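Putative oxidoreductase (Klebsiella pneumoniae subsp. pneumoniae MGH 78578, PDB 3E82) is a putative oxidoreductase of the Gfo/Idh/MocA family that probably uses a nicotinamide dinucleotide, bound by its Rossmann-fold domain, in redox chemistry. Local coordinates at residues B[41-46]-B[53-58]; B[35-40]-B[63-68]. All blocks are in the same frame, centred on the assembly; numbering follows the deposited sequence.

Interaction 1 (B[41-46]-B[53-58]); sequences RDEEKV and VTVIAS
Val-46 and Val-55 meet tip to tip where helix 43-49 packs on strand 54-56, the second half of a beta-alpha-beta unit in the Rossmann fold. CG1 of Val-46 lies 3.7 Å from CG2 of Val-55; it is set anti to its own backbone N (chi1 -178°), while the Val-55 methyl that meets it stands anti to the carbonyl carbon. The same CG1 also touches CG1 of Val-53 at 3.8 Å, but here the two side chains cross at about a right angle; one helix methyl thus meets two valines, Val-55 in the strand and Val-53 just before it. Val-38, on the neighbouring strand, adds contacts to both Val-46 and Val-53.

Outward from this apolar patch the contact turns polar and more exposed. Asp-42 is the N-cap of the helix: its OD1 accepts from Lys-45 N at 3.0 Å, met from well above the carboxylate plane. Arg-41, just before it, starts out away from the strand, but the bend at chi2 (-64°) swings its guanidinium back over the loop that follows strand 54-56. One face of that group lies over Ala-57 O and Ser-58 CA, an approach whose angle is too poor for NE to hydrogen-bond the carbonyl. Glu-43 reaches the strand through water: one molecule donates to its OE2 at 3.2 Å and accepts from Val-55 N at 2.9 Å.

Interaction 2 (B[35-40]-B[63-68]); sequences LAFVAS and VQHPDV
Phe-37 carries this contact alone on its side: its ring leaves strand 33-39 and pushes into the turn that follows helix 59-64, meeting His-65, Asp-67 and Val-68. CZ of Phe-37 sits over one face of the His-65 imidazole, toward the rim, 3.7 Å from CE1 of His-65. The two rings are tilted 39° to each other with centroids 4.5 Å apart, an oblique pair.

The imidazole is not left to rotate. Its ND1 accepts from Asp-67 N at 3.0 Å, with the donor almost exactly in the ring plane, which fixes the face that His-65 offers to Phe-37 and is consistent with an ND1 that carries no proton. The backbone is a type I turn from His-65 to Val-68, closed by Val-68 N donating to His-65 O. At the end of the turn CG2 of Val-68 packs 3.6 Å from CD2 of Phe-37, while CB of Asp-67 approaches the phenyl edge near its plane.

Around this, Thr-54 and Ile-56 of edge strand 54-56 also touch Phe-37, Val-68 leans on Ala-11 of strand 8-13, and Lys-92 NZ, just ahead of strand 93-96, hydrogen-bonds the carbonyls of His-65 and Val-68.

In the fold
Both contacts belong to the Rossmann domain and meet at strands 33-39 and 54-56, parallel neighbours at one margin of its six-stranded sheet; their centres are 11 Å apart. Ile-56 N to Val-38 O, at 3.0 Å, is one of the probable hydrogen bonds that tie them together. Interaction 1 ties helix 43-49 to the outermost strand, whereas interaction 2 reaches from the next strand inward to the turn after helix 59-64. Each is partly buried. In interaction 1 a small valine cluster gives way to exposed charged groups and a bridging water; interaction 2 depends on one buried aromatic side chain: no hydrogen bond crosses between its two segments, and the turn is braced by its own.

Interaction 1 (B[41-46]-B[53-58])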
loop_
_atom_site.group_PDB
_atom_site.type_symbol
_atom_site.label_atom_id
_atom_site.label_comp_id
_atom_site.label_asym_id
_atom_site.label_seq_id
_atom_site.Cartn_x
_atom_site.Cartn_y
_atom_site.Cartn_z
ATOM N N ARG B 41 -35.939 0.392 25.269
ATOM C CA ARG B 41 -37.209 1.103 25.397
ATOM C C ARG B 41 -38.317 0.404 24.618
ATOM O O ARG B 41 -39.485 0.785 24.725
ATOM C CB ARG B 41 -37.073 2.537 24.873
ATOM C CG ARG B 41 -36.083 3.403 25.618
ATOM C CD ARG B 41 -36.509 3.616 27.055
ATOM N NE ARG B 41 -35.529 4.400 27.808
ATOM C CZ ARG B 41 -35.695 4.785 29.072
ATOM N NH1 ARG B 41 -36.807 4.461 29.727
ATOM N NH2 ARG B 41 -34.745 5.482 29.685
ATOM N N ASP B 42 -37.949 -0.608 23.833
ATOM C CA ASP B 42 -38.918 -1.344 23.025
ATOM C C ASP B 42 -39.007 -2.815 23.431
ATOM O O ASP B 42 -38.366 -3.669 22.818
ATOM C CB ASP B 42 -38.536 -1.257 21.548
ATOM C CG ASP B 42 -39.617 -1.800 20.635
ATOM O OD1 ASP B 42 -40.515 -2.507 21.133
ATOM O OD2 ASP B 42 -39.564 -1.528 19.418
ATOM N N GLU B 43 -39.813 -3.106 24.448
ATOM C CA GLU B 43 -39.961 -4.473 24.928
ATOM C C GLU B 43 -40.338 -5.454 23.824
ATOM O O GLU B 43 -39.666 -6.467 23.636
ATOM C CB GLU B 43 -41.000 -4.546 26.051
ATOM C CG GLU B 43 -41.226 -5.966 26.545
ATOM C CD GLU B 43 -42.187 -6.051 27.715
ATOM O OE1 GLU B 43 -43.357 -5.637 27.557
ATOM O OE2 GLU B 43 -41.769 -6.539 28.791
ATOM N N GLU B 44 -41.406 -5.151 23.096
ATOM C CA GLU B 44 -41.865 -6.021 22.018
ATOM C C GLU B 44 -40.771 -6.420 21.036
ATOM O O GLU B 44 -40.675 -7.588 20.652
ATOM C CB GLU B 44 -43.016 -5.361 21.257
ATOM C CG GLU B 44 -44.350 -5.421 21.989
ATOM C CD GLU B 44 -45.424 -4.584 21.312
ATOM O OE1 GLU B 44 -45.354 -3.338 21.402
ATOM O OE2 GLU B 44 -46.331 -5.168 20.684
ATOM N N LYS B 45 -39.950 -5.459 20.621
ATOM C CA LYS B 45 -38.871 -5.764 19.685
ATOM C C LYS B 45 -37.942 -6.824 20.279
ATOM O O LYS B 45 -37.521 -7.760 19.594
ATOM C CB LYS B 45 -38.065 -4.503 19.366
ATOM C CG LYS B 45 -36.887 -4.752 18.437
ATOM C CD LYS B 45 -36.111 -3.473 18.140
ATOM C CE LYS B 45 -35.484 -2.891 19.403
ATOM N NZ LYS B 45 -34.717 -1.638 19.133
ATOM N N VAL B 46 -37.624 -6.666 21.560
ATOM C CA VAL B 46 -36.751 -7.605 22.248
ATOM C C VAL B 46 -37.441 -8.955 22.388
ATOM O O VAL B 46 -36.922 -9.980 21.937
ATOM C CB VAL B 46 -36.379 -7.095 23.650
ATOM C CG1 VAL B 46 -35.419 -8.074 24.323
ATOM C CG2 VAL B 46 -35.751 -5.716 23.547
ATOM N N VAL B 53 -36.566 -13.277 28.040
ATOM C CA VAL B 53 -35.580 -12.461 28.737
ATOM C C VAL B 53 -36.307 -11.311 29.451
ATOM O O VAL B 53 -37.394 -10.904 29.034
ATOM C CB VAL B 53 -34.524 -11.891 27.749
ATOM C CG1 VAL B 53 -35.099 -10.713 26.973
ATOM C CG2 VAL B 53 -33.279 -11.481 28.504
ATOM N N THR B 54 -35.730 -10.804 30.535
ATOM C CA THR B 54 -36.353 -9.695 31.262
ATOM C C THR B 54 -35.889 -8.356 30.676
ATOM O O THR B 54 -34.692 -8.069 30.640
ATOM C CB THR B 54 -35.985 -9.719 32.758
ATOM O OG1 THR B 54 -36.374 -10.974 33.325
ATOM C CG2 THR B 54 -36.694 -8.596 33.498
ATOM N N VAL B 55 -36.831 -7.534 30.220
ATOM C CA VAL B 55 -36.470 -6.245 29.639
ATOM C C VAL B 55 -36.611 -5.101 30.630
ATOM O O VAL B 55 -37.662 -4.931 31.247
ATOM C CB VAL B 55 -37.338 -5.910 28.414
ATOM C CG1 VAL B 55 -36.889 -4.580 27.817
ATOM C CG2 VAL B 55 -37.244 -7.016 27.385
ATOM N N ILE B 56 -35.549 -4.316 30.786
ATOM C CA ILE B 56 -35.576 -3.169 31.680
ATOM C C ILE B 56 -35.453 -1.914 30.825
ATOM O O ILE B 56 -34.491 -1.756 30.070
ATOM C CB ILE B 56 -34.425 -3.204 32.697
ATOM C CG1 ILE B 56 -34.560 -4.434 33.597
ATOM C CG2 ILE B 56 -34.431 -1.933 33.534
ATOM C CD1 ILE B 56 -33.475 -4.525 34.658
ATOM N N ALA B 57 -36.430 -1.022 30.951
ATOM C CA ALA B 57 -36.457 0.208 30.172
ATOM C C ALA B 57 -35.197 1.063 30.256
ATOM O O ALA B 57 -34.601 1.381 29.227
ATOM C CB ALA B 57 -37.679 1.040 30.562
ATOM N N SER B 58 -34.776 1.438 31.461
ATOM C CA SER B 58 -33.592 2.286 31.587
ATOM C C SER B 58 -32.265 1.551 31.757
ATOM O O SER B 58 -32.160 0.583 32.520
ATOM C CB SER B 58 -33.752 3.266 32.750
ATOM O OG SER B 58 -33.612 2.600 33.987
HETATM O O HOH W 1 -39.650 -8.284 30.415
#

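Interaction 2 (B[35-40]-B[63-68])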
loop_
_atom_site.group_PDB
_atom_site.type_symbol
_atom_site.label_atom_id
_atom_site.label_comp_id
_atom_site.label_asym_id
_atom_site.label_seq_id
_atom_site.Cartn_x
_atom_site.Cartn_y
_atom_site.Cartn_z
ATOM N N LEU B 35 -27.867 -14.703 29.391
ATOM C CA LEU B 35 -28.403 -13.393 29.038
ATOM C C LEU B 35 -29.769 -13.309 29.730
ATOM O O LEU B 35 -30.764 -13.829 29.223
ATOM C CB LEU B 35 -28.567 -13.276 27.523
ATOM C CG LEU B 35 -29.172 -11.965 27.011
ATOM C CD1 LEU B 35 -28.428 -10.766 27.587
ATOM C CD2 LEU B 35 -29.114 -11.955 25.490
ATOM N N ALA B 36 -29.801 -12.657 30.889
ATOM C CA ALA B 36 -31.021 -12.543 31.685
ATOM C C ALA B 36 -31.741 -11.211 31.549
ATOM O O ALA B 36 -32.954 -11.132 31.773
ATOM C CB ALA B 36 -30.693 -12.794 33.147
ATOM N N PHE B 37 -31.002 -10.164 31.199
ATOM C CA PHE B 37 -31.596 -8.839 31.057
ATOM C C PHE B 37 -31.187 -8.131 29.766
ATOM O O PHE B 37 -30.081 -8.311 29.262
ATOM C CB PHE B 37 -31.192 -7.949 32.239
ATOM C CG PHE B 37 -31.577 -8.502 33.582
ATOM C CD1 PHE B 37 -32.855 -8.298 34.098
ATOM C CD2 PHE B 37 -30.656 -9.227 34.333
ATOM C CE1 PHE B 37 -33.208 -8.809 35.345
ATOM C CE2 PHE B 37 -30.995 -9.742 35.579
ATOM C CZ PHE B 37 -32.273 -9.533 36.089
ATOM N N VAL B 38 -32.100 -7.323 29.244
ATOM C CA VAL B 38 -31.854 -6.527 28.052
ATOM C C VAL B 38 -32.450 -5.146 28.332
ATOM O O VAL B 38 -33.639 -5.033 28.650
ATOM C CB VAL B 38 -32.525 -7.140 26.790
ATOM C CG1 VAL B 38 -32.448 -6.160 25.624
ATOM C CG2 VAL B 38 -31.831 -8.440 26.406
ATOM N N ALA B 39 -31.624 -4.105 28.266
ATOM C CA ALA B 39 -32.126 -2.753 28.492
ATOM C C ALA B 39 -32.485 -2.176 27.128
ATOM O O ALA B 39 -31.626 -2.048 26.245
ATOM C CB ALA B 39 -31.082 -1.887 29.182
ATOM N N SER B 40 -33.767 -1.864 26.958
ATOM C CA SER B 40 -34.280 -1.313 25.715
ATOM C C SER B 40 -35.651 -0.699 25.971
ATOM O O SER B 40 -36.424 -1.209 26.787
ATOM C CB SER B 40 -34.401 -2.415 24.659
ATOM O OG SER B 40 -35.063 -1.944 23.492
ATOM N N VAL B 63 -27.978 -1.814 34.465
ATOM C CA VAL B 63 -26.594 -1.896 34.897
ATOM C C VAL B 63 -26.453 -2.100 36.408
ATOM O O VAL B 63 -25.584 -2.841 36.858
ATOM C CB VAL B 63 -25.823 -0.625 34.480
ATOM C CG1 VAL B 63 -24.497 -0.568 35.189
ATOM C CG2 VAL B 63 -25.610 -0.616 32.966
ATOM N N GLN B 64 -27.316 -1.457 37.187
ATOM C CA GLN B 64 -27.247 -1.552 38.647
ATOM C C GLN B 64 -28.024 -2.692 39.302
ATOM O O GLN B 64 -28.008 -2.832 40.524
ATOM C CB GLN B 64 -27.683 -0.218 39.264
ATOM C CG GLN B 64 -26.791 0.939 38.858
ATOM C CD GLN B 64 -27.306 2.284 39.329
ATOM O OE1 GLN B 64 -28.432 2.674 39.020
ATOM N NE2 GLN B 64 -26.480 3.004 40.073
ATOM N N HIS B 65 -28.695 -3.514 38.505
ATOM C CA HIS B 65 -29.474 -4.622 39.059
ATOM C C HIS B 65 -28.562 -5.616 39.793
ATOM O O HIS B 65 -27.552 -6.066 39.247
ATOM C CB HIS B 65 -30.233 -5.327 37.935
ATOM C CG HIS B 65 -31.375 -6.182 38.398
ATOM N ND1 HIS B 65 -31.201 -7.303 39.181
ATOM C CD2 HIS B 65 -32.702 -6.116 38.127
ATOM C CE1 HIS B 65 -32.369 -7.894 39.365
ATOM N NE2 HIS B 65 -33.295 -7.194 38.735
ATOM N N PRO B 66 -28.915 -5.969 41.045
ATOM C CA PRO B 66 -28.141 -6.905 41.867
ATOM C C PRO B 66 -27.916 -8.287 41.263
ATOM O O PRO B 66 -26.906 -8.925 41.547
ATOM C CB PRO B 66 -28.939 -6.967 43.175
ATOM C CG PRO B 66 -30.343 -6.671 42.737
ATOM C CD PRO B 66 -30.144 -5.551 41.747
ATOM N N ASP B 67 -28.843 -8.753 40.437
ATOM C CA ASP B 67 -28.699 -10.074 39.828
ATOM C C ASP B 67 -27.779 -10.087 38.610
ATOM O O ASP B 67 -27.560 -11.139 38.007
ATOM C CB ASP B 67 -30.060 -10.636 39.420
ATOM C CG ASP B 67 -30.923 -11.000 40.611
ATOM O OD1 ASP B 67 -30.402 -10.995 41.748
ATOM O OD2 ASP B 67 -32.119 -11.303 40.402
ATOM N N VAL B 68 -27.258 -8.919 38.248
ATOM C CA VAL B 68 -26.358 -8.801 37.106
ATOM C C VAL B 68 -24.901 -8.968 37.555
ATOM O O VAL B 68 -24.482 -8.378 38.549
ATOM C CB VAL B 68 -26.530 -7.422 36.400
ATOM C CG1 VAL B 68 -25.390 -7.184 35.405
ATOM C CG2 VAL B 68 -27.868 -7.375 35.674
#